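Local coordinates for hypothetical protein Atu1540 (Agrobacterium tumefaciens str. C58, PDB 2HWJ) that is of unknown function but belongs to a family of putative ParB-like nucleases, at residues K34-T39 with E78-V83; I22-R27 with L71-S76; P54-P59 with Y64-H69. One frame throughout, in Å; residues are numbered along the deposited sequence.

Interaction 1 (K34-T39 with E78-V83); sequences KEWRET and EGVEHV
Trp36 and Arg37 both reach from the last turn of helix 26-37 to the end of helix 69-77, and Glu78 meets them both. The indole and the Glu78 chain run alongside each other and point opposite ways. Trp36 CD1 lies 3.3 Å from Glu78 CG, so the five-membered ring meets the methylene part of the acid. The ring and carboxylate planes are 51° apart. Further along the indole, Trp36 CZ2 touches Val80 CG2 at 3.6 Å. With CG anti to the backbone N (chi1 166°), the indole of Trp36 reaches across to both residues. It also packs on Leu75 of helix 69-77.

Arg37 crosses Glu78 at about a right angle. Its NH1 donates to Glu78 OE1 over 3.1 Å in a nearly straight bond, 167° at the hydrogen. The oxygen lies in the guanidinium plane, but the nitrogen comes from above the carboxylate plane. Bends at chi2 and chi3 bring NH1 round to Glu78 OE1, with Arg37 CD close by Glu78 OE2. OE1 has a second salt-bridge partner in Arg33, one turn earlier on the same helix. Two positive groups therefore share one oxygen and would be expected to stabilise the charged form of Glu78. Gly79 turns the chain with a positive phi. This surface contact joins two helix ends, and the second end, at Glu78-Gly79, is a Schellman motif leading into strand 82-90.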
# COMPACT_ATOMS: atom_id res chain seq x y z
N LYS A 34 4.43 -7.62 32.33
CA LYS A 34 4.62 -6.71 33.48
C LYS A 34 3.60 -5.62 33.39
O LYS A 34 2.90 -5.39 34.36
CB LYS A 34 6.01 -6.06 33.59
CG LYS A 34 7.09 -6.78 34.47
CD LYS A 34 7.05 -6.58 36.01
CE LYS A 34 7.64 -5.23 36.51
NZ LYS A 34 8.69 -4.64 35.62
N GLU A 35 3.53 -4.96 32.23
CA GLU A 35 2.69 -3.76 32.08
C GLU A 35 1.31 -4.13 32.61
O GLU A 35 0.77 -3.47 33.52
CB GLU A 35 2.62 -3.22 30.62
CG GLU A 35 3.53 -1.97 30.23
CD GLU A 35 3.34 -1.46 28.70
OE1 GLU A 35 2.79 -0.34 28.50
OE2 GLU A 35 3.69 -2.17 27.68
N TRP A 36 0.79 -5.24 32.07
CA TRP A 36 -0.52 -5.74 32.40
C TRP A 36 -0.63 -6.14 33.86
O TRP A 36 -1.62 -5.83 34.49
CB TRP A 36 -0.86 -6.93 31.51
CG TRP A 36 -2.04 -7.71 32.02
CD1 TRP A 36 -2.01 -8.74 32.91
CD2 TRP A 36 -3.42 -7.51 31.69
NE1 TRP A 36 -3.27 -9.19 33.16
CE2 TRP A 36 -4.16 -8.46 32.42
CE3 TRP A 36 -4.10 -6.61 30.86
CZ2 TRP A 36 -5.58 -8.55 32.35
CZ3 TRP A 36 -5.53 -6.68 30.77
CH2 TRP A 36 -6.25 -7.66 31.52
N ARG A 37 0.36 -6.85 34.38
CA ARG A 37 0.30 -7.36 35.75
C ARG A 37 0.12 -6.11 36.62
O ARG A 37 -0.50 -6.15 37.69
CB ARG A 37 1.55 -8.22 36.11
CG ARG A 37 1.33 -9.35 37.18
CD ARG A 37 2.20 -10.69 37.00
NE ARG A 37 3.65 -10.46 37.12
CZ ARG A 37 4.58 -10.68 36.18
NH1 ARG A 37 4.30 -11.23 35.02
NH2 ARG A 37 5.84 -10.35 36.43
N GLU A 38 0.59 -4.99 36.08
CA GLU A 38 0.60 -3.73 36.79
C GLU A 38 -0.35 -2.67 36.24
O GLU A 38 -0.02 -1.49 36.27
CB GLU A 38 2.03 -3.21 36.87
CG GLU A 38 2.80 -3.81 38.05
CD GLU A 38 4.32 -3.95 37.84
OE1 GLU A 38 4.91 -3.15 37.07
OE2 GLU A 38 4.92 -4.88 38.46
N THR A 39 -1.51 -3.08 35.74
CA THR A 39 -2.69 -2.19 35.58
C THR A 39 -3.93 -2.73 36.36
O THR A 39 -4.19 -3.94 36.38
CB THR A 39 -2.99 -1.74 34.06
OG1 THR A 39 -2.69 -2.80 33.13
CG2 THR A 39 -2.15 -0.50 33.66
N GLU A 78 -0.85 -14.61 31.49
CA GLU A 78 -1.37 -13.97 32.73
C GLU A 78 -2.63 -14.60 33.25
O GLU A 78 -3.21 -14.10 34.20
CB GLU A 78 -1.61 -12.47 32.55
CG GLU A 78 -0.40 -11.60 32.77
CD GLU A 78 0.38 -11.93 34.09
OE1 GLU A 78 1.58 -12.32 33.98
OE2 GLU A 78 -0.20 -11.79 35.21
N GLY A 79 -3.08 -15.68 32.61
CA GLY A 79 -4.33 -16.34 33.00
C GLY A 79 -5.59 -15.70 32.41
O GLY A 79 -6.69 -16.00 32.84
N VAL A 80 -5.47 -14.83 31.41
CA VAL A 80 -6.63 -14.20 30.89
C VAL A 80 -7.25 -15.20 29.93
O VAL A 80 -6.52 -15.71 29.12
CB VAL A 80 -6.26 -12.95 30.12
CG1 VAL A 80 -7.49 -12.44 29.44
CG2 VAL A 80 -5.72 -11.90 31.03
N GLU A 81 -8.55 -15.47 30.03
CA GLU A 81 -9.25 -16.48 29.18
C GLU A 81 -9.74 -16.02 27.83
O GLU A 81 -9.62 -16.73 26.86
CB GLU A 81 -10.46 -17.05 29.91
CG GLU A 81 -10.85 -16.26 31.20
CD GLU A 81 -11.77 -17.10 32.14
OE1 GLU A 81 -12.56 -17.93 31.59
OE2 GLU A 81 -11.66 -16.94 33.39
N HIS A 82 -10.32 -14.84 27.77
CA HIS A 82 -10.92 -14.36 26.58
C HIS A 82 -10.29 -13.06 26.02
O HIS A 82 -9.68 -12.27 26.75
CB HIS A 82 -12.40 -14.12 26.87
CG HIS A 82 -13.21 -15.37 27.13
ND1 HIS A 82 -13.55 -15.80 28.41
CD2 HIS A 82 -13.78 -16.25 26.27
CE1 HIS A 82 -14.30 -16.88 28.32
NE2 HIS A 82 -14.46 -17.18 27.04
N VAL A 83 -10.43 -12.79 24.72
CA VAL A 83 -10.02 -11.51 24.21
C VAL A 83 -11.06 -11.03 23.16
O VAL A 83 -11.59 -11.84 22.43
CB VAL A 83 -8.60 -11.59 23.62
CG1 VAL A 83 -8.52 -12.53 22.36
CG2 VAL A 83 -8.11 -10.21 23.19

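Interaction 2 (I22-R27 with L71-S76); sequences IAVGFR and LVLALS
The Phe26 ring is met obliquely by Leu73 of helix 69-77, with Leu73 CD2 3.8 Å from Phe26 CE2. A methyl group of Val24, CG2, lies at the edge of the same ring and in its plane. Lys77, one turn further along helix 69-77, makes a cation-pi contact with the phenyl ring.

Leu73 carries this side of the contact through one methyl. The same CD2 reaches Val24, lying 3.7 Å from Val24 CG2, so it touches both apolar partners at once. Its CG is anti to the backbone N (chi1 -176°), which extends the branch off the helix toward the strand. In Val24, chi1 of -72° sets CG1 anti to the carbonyl carbon and leaves CG2 between the backbone N and the carbonyl carbon, facing Leu73. Leu73 also packs on Val29 of helix 26-37, while Val24 rests on His69 and His70. The contact is small and wholly apolar. Val24 and Leu73 are buried, and Phe26 is partly exposed.

Gly25 occupies the N-cap position between Val24 and Phe26. The Phe26 N is hydrogen-bonded to Asp133 OD1 at the start of the helix. The arrangement is that of a strand-to-helix junction, strand 23-24 into helix 26-37, packed against the side of helix 69-77.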
# COMPACT_ATOMS: atom_id res chain seq x y z
N ILE A 22 5.19 -18.77 13.92
CA ILE A 22 5.81 -19.81 14.71
C ILE A 22 6.46 -19.23 15.93
O ILE A 22 6.50 -19.88 16.96
CB ILE A 22 6.79 -20.56 13.83
CG1 ILE A 22 5.99 -21.30 12.78
CG2 ILE A 22 7.52 -21.60 14.61
CD1 ILE A 22 6.74 -21.82 11.72
N ALA A 23 6.92 -17.97 15.85
CA ALA A 23 7.78 -17.42 16.92
C ALA A 23 7.43 -16.03 17.35
O ALA A 23 6.76 -15.34 16.62
CB ALA A 23 9.27 -17.55 16.59
N VAL A 24 7.83 -15.67 18.57
CA VAL A 24 7.75 -14.31 19.09
C VAL A 24 8.96 -14.15 20.01
O VAL A 24 9.66 -15.12 20.31
CB VAL A 24 6.50 -14.08 19.95
CG1 VAL A 24 5.23 -14.03 19.13
CG2 VAL A 24 6.38 -15.20 21.07
N GLY A 25 9.19 -12.93 20.48
CA GLY A 25 10.32 -12.63 21.33
C GLY A 25 9.77 -12.64 22.73
O GLY A 25 8.97 -11.79 23.10
N PHE A 26 10.18 -13.61 23.52
CA PHE A 26 9.63 -13.80 24.81
C PHE A 26 9.97 -12.64 25.65
O PHE A 26 9.20 -12.33 26.56
CB PHE A 26 10.21 -15.05 25.42
CG PHE A 26 9.50 -16.28 25.02
CD1 PHE A 26 9.71 -17.46 25.71
CD2 PHE A 26 8.62 -16.26 23.91
CE1 PHE A 26 9.04 -18.61 25.30
CE2 PHE A 26 7.94 -17.40 23.49
CZ PHE A 26 8.13 -18.57 24.16
N ARG A 27 11.10 -11.98 25.40
CA ARG A 27 11.41 -10.78 26.20
C ARG A 27 10.28 -9.74 26.07
O ARG A 27 9.91 -9.11 27.05
CB ARG A 27 12.77 -10.16 25.83
CG ARG A 27 13.65 -9.90 27.01
CD ARG A 27 14.82 -8.97 26.71
NE ARG A 27 14.37 -7.59 26.53
CZ ARG A 27 14.78 -6.54 27.27
NH1 ARG A 27 15.66 -6.73 28.27
NH2 ARG A 27 14.28 -5.31 27.01
N LEU A 71 1.13 -9.93 22.45
CA LEU A 71 0.17 -9.47 23.42
C LEU A 71 -0.68 -10.62 23.76
O LEU A 71 -0.94 -10.86 24.95
CB LEU A 71 -0.68 -8.37 22.82
CG LEU A 71 -1.77 -8.05 23.83
CD1 LEU A 71 -1.14 -7.50 25.10
CD2 LEU A 71 -2.85 -7.12 23.29
N VAL A 72 -1.10 -11.38 22.76
CA VAL A 72 -1.94 -12.52 23.12
C VAL A 72 -1.24 -13.60 23.97
O VAL A 72 -1.84 -14.11 24.96
CB VAL A 72 -2.72 -13.11 21.91
CG1 VAL A 72 -3.49 -14.31 22.33
CG2 VAL A 72 -3.71 -12.07 21.33
N LEU A 73 0.02 -13.93 23.68
CA LEU A 73 0.71 -14.84 24.58
C LEU A 73 0.85 -14.20 25.98
O LEU A 73 0.70 -14.87 27.01
CB LEU A 73 2.03 -15.24 24.00
CG LEU A 73 2.97 -16.25 24.67
CD1 LEU A 73 2.28 -17.60 24.90
CD2 LEU A 73 4.25 -16.41 23.85
N ALA A 74 1.12 -12.89 26.01
CA ALA A 74 1.29 -12.24 27.31
C ALA A 74 0.02 -12.50 28.12
O ALA A 74 0.08 -12.91 29.31
CB ALA A 74 1.53 -10.75 27.17
N LEU A 75 -1.14 -12.29 27.48
CA LEU A 75 -2.41 -12.31 28.22
C LEU A 75 -2.67 -13.76 28.61
O LEU A 75 -3.10 -14.08 29.73
CB LEU A 75 -3.54 -11.76 27.37
CG LEU A 75 -4.12 -10.34 27.35
CD1 LEU A 75 -3.32 -9.32 27.97
CD2 LEU A 75 -4.44 -9.92 25.94
N SER A 76 -2.33 -14.66 27.71
CA SER A 76 -2.54 -16.05 28.00
C SER A 76 -1.72 -16.51 29.21
O SER A 76 -2.27 -17.09 30.17
CB SER A 76 -2.16 -16.85 26.81
OG SER A 76 -2.24 -18.15 27.29

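Interaction 3 (P54-P59 with Y64-H69); sequences PVVAGP and YLIDHH
Val56 and Tyr64 form a hydrogen-bonded antiparallel pair, and Val55 and Leu65 the non-hydrogen-bonded pair next to it. Tyr64 N donates to Val56 O over 3.0 Å, almost straight at 175°. Val56 N returns a bond of 3.0 Å to Tyr64 O, more bent at 143°. Beyond the strand, Ile66 N reaches Pro54 O at 3.2 Å. The CA of Val55 makes a further C-H...O contact with Tyr64 O.

Tyr64 turns its ring along the hairpin toward Gly58 and Pro59. With CG anti to the carbonyl carbon (chi1 -69°), Tyr64 CE1 comes 3.8 Å from Gly58 CA. The Pro59 and Tyr64 side chains cross at about a right angle, and Pro59 CD comes to the ring obliquely, 4.0 Å from Tyr64 CE1. Beside Tyr64 on that face, Val56 points CG2 to Ile66 CG1 of the following loop, 3.9 Å away. At the other end, Pro54 CD lies at the edge of the His68 ring, 3.6 Å from His68 CD2.

Phe99 and Met103 of helix 96-105 also touch the tyrosine. His68 packs on Tyr5 of the second subunit. The chemistry thus divides: three backbone bonds fix the register, the last of them beyond the bridges, while apolar contacts pack the two ends of the hairpin.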
# COMPACT_ATOMS: atom_id res chain seq x y z
N PRO A 54 -7.32 -8.33 15.77
CA PRO A 54 -7.97 -8.64 14.46
C PRO A 54 -7.81 -10.11 14.12
O PRO A 54 -6.84 -10.74 14.47
CB PRO A 54 -7.13 -7.84 13.48
CG PRO A 54 -5.83 -7.83 14.00
CD PRO A 54 -5.99 -7.75 15.56
N VAL A 55 -8.70 -10.64 13.34
CA VAL A 55 -8.78 -12.10 13.18
C VAL A 55 -9.42 -12.42 11.81
O VAL A 55 -10.03 -11.57 11.20
CB VAL A 55 -9.73 -12.52 14.29
CG1 VAL A 55 -10.91 -13.37 13.79
CG2 VAL A 55 -9.00 -12.94 15.56
N VAL A 56 -9.27 -13.63 11.31
CA VAL A 56 -9.79 -13.97 9.99
C VAL A 56 -10.57 -15.22 10.21
O VAL A 56 -10.18 -16.06 10.96
CB VAL A 56 -8.56 -14.22 9.04
CG1 VAL A 56 -8.82 -15.27 8.00
CG2 VAL A 56 -8.18 -12.98 8.33
N ALA A 57 -11.66 -15.43 9.56
CA ALA A 57 -12.39 -16.66 9.84
C ALA A 57 -11.83 -17.70 8.87
O ALA A 57 -11.80 -17.46 7.68
CB ALA A 57 -13.92 -16.48 9.70
N GLY A 58 -11.37 -18.85 9.40
CA GLY A 58 -10.85 -19.92 8.59
C GLY A 58 -11.80 -21.04 8.53
O GLY A 58 -12.93 -20.93 8.93
N PRO A 59 -11.32 -22.17 8.06
CA PRO A 59 -12.04 -23.40 7.82
C PRO A 59 -12.64 -23.92 9.11
O PRO A 59 -12.10 -23.63 10.17
CB PRO A 59 -10.97 -24.35 7.40
CG PRO A 59 -9.92 -23.50 6.92
CD PRO A 59 -9.90 -22.30 7.78
N TYR A 64 -8.38 -17.26 13.05
CA TYR A 64 -6.90 -17.11 12.99
C TYR A 64 -6.43 -15.74 13.36
O TYR A 64 -6.90 -14.79 12.77
CB TYR A 64 -6.38 -17.44 11.56
CG TYR A 64 -6.56 -18.89 11.31
CD1 TYR A 64 -7.87 -19.41 11.16
CD2 TYR A 64 -5.46 -19.78 11.40
CE1 TYR A 64 -8.09 -20.81 11.02
CE2 TYR A 64 -5.65 -21.16 11.24
CZ TYR A 64 -6.98 -21.64 11.04
OH TYR A 64 -7.24 -22.96 10.89
N LEU A 65 -5.55 -15.64 14.33
CA LEU A 65 -5.05 -14.36 14.89
C LEU A 65 -4.12 -13.77 13.87
O LEU A 65 -3.23 -14.45 13.38
CB LEU A 65 -4.18 -14.65 16.13
CG LEU A 65 -3.55 -13.43 16.76
CD1 LEU A 65 -4.61 -12.39 17.19
CD2 LEU A 65 -2.64 -13.78 17.93
N ILE A 66 -4.27 -12.48 13.59
CA ILE A 66 -3.54 -11.86 12.46
C ILE A 66 -2.46 -10.90 12.95
O ILE A 66 -1.47 -10.61 12.27
CB ILE A 66 -4.56 -11.20 11.48
CG1 ILE A 66 -4.99 -12.26 10.53
CG2 ILE A 66 -4.01 -10.08 10.68
CD1 ILE A 66 -3.90 -13.21 10.41
N ASP A 67 -2.60 -10.40 14.15
CA ASP A 67 -1.56 -9.54 14.61
C ASP A 67 -1.47 -9.70 16.09
O ASP A 67 -2.37 -10.34 16.68
CB ASP A 67 -1.96 -8.09 14.31
CG ASP A 67 -0.77 -7.23 14.07
OD1 ASP A 67 0.36 -7.80 14.12
OD2 ASP A 67 -0.96 -6.01 13.83
N HIS A 68 -0.49 -9.08 16.72
CA HIS A 68 -0.52 -9.05 18.17
C HIS A 68 -0.31 -10.38 18.83
O HIS A 68 -0.87 -10.64 19.88
CB HIS A 68 -1.78 -8.39 18.72
CG HIS A 68 -2.06 -7.08 18.08
ND1 HIS A 68 -1.35 -5.93 18.39
CD2 HIS A 68 -2.94 -6.72 17.11
CE1 HIS A 68 -1.78 -4.94 17.64
NE2 HIS A 68 -2.73 -5.39 16.85
N HIS A 69 0.46 -11.25 18.24
CA HIS A 69 0.87 -12.48 19.01
C HIS A 69 1.55 -12.22 20.39
O HIS A 69 1.33 -12.95 21.34
CB HIS A 69 1.67 -13.42 18.15
CG HIS A 69 0.89 -13.94 16.98
ND1 HIS A 69 0.60 -15.28 16.80
CD2 HIS A 69 0.31 -13.30 15.93
CE1 HIS A 69 -0.10 -15.44 15.69
NE2 HIS A 69 -0.30 -14.26 15.15

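From the N terminus, the chain passes through strand 23-24 into helix 26-37, then through the hairpin of strands 52-57 and 63-65 into helix 69-77 and strand 82-90. Interaction 3 closes the short hairpin loop. It is nested inside the larger loops closed by interactions 1 and 2. Those two cross, since their segments alternate, and both use helix 26-37. They touch where Val80 N probably hydrogen-bonds to Leu75 O. Interaction 2 meets interaction 3 through Val72 on Leu65. Interactions 1 and 3 do not touch, but both reach the mixed sheet, through neighbouring strands 82-90 and 52-57.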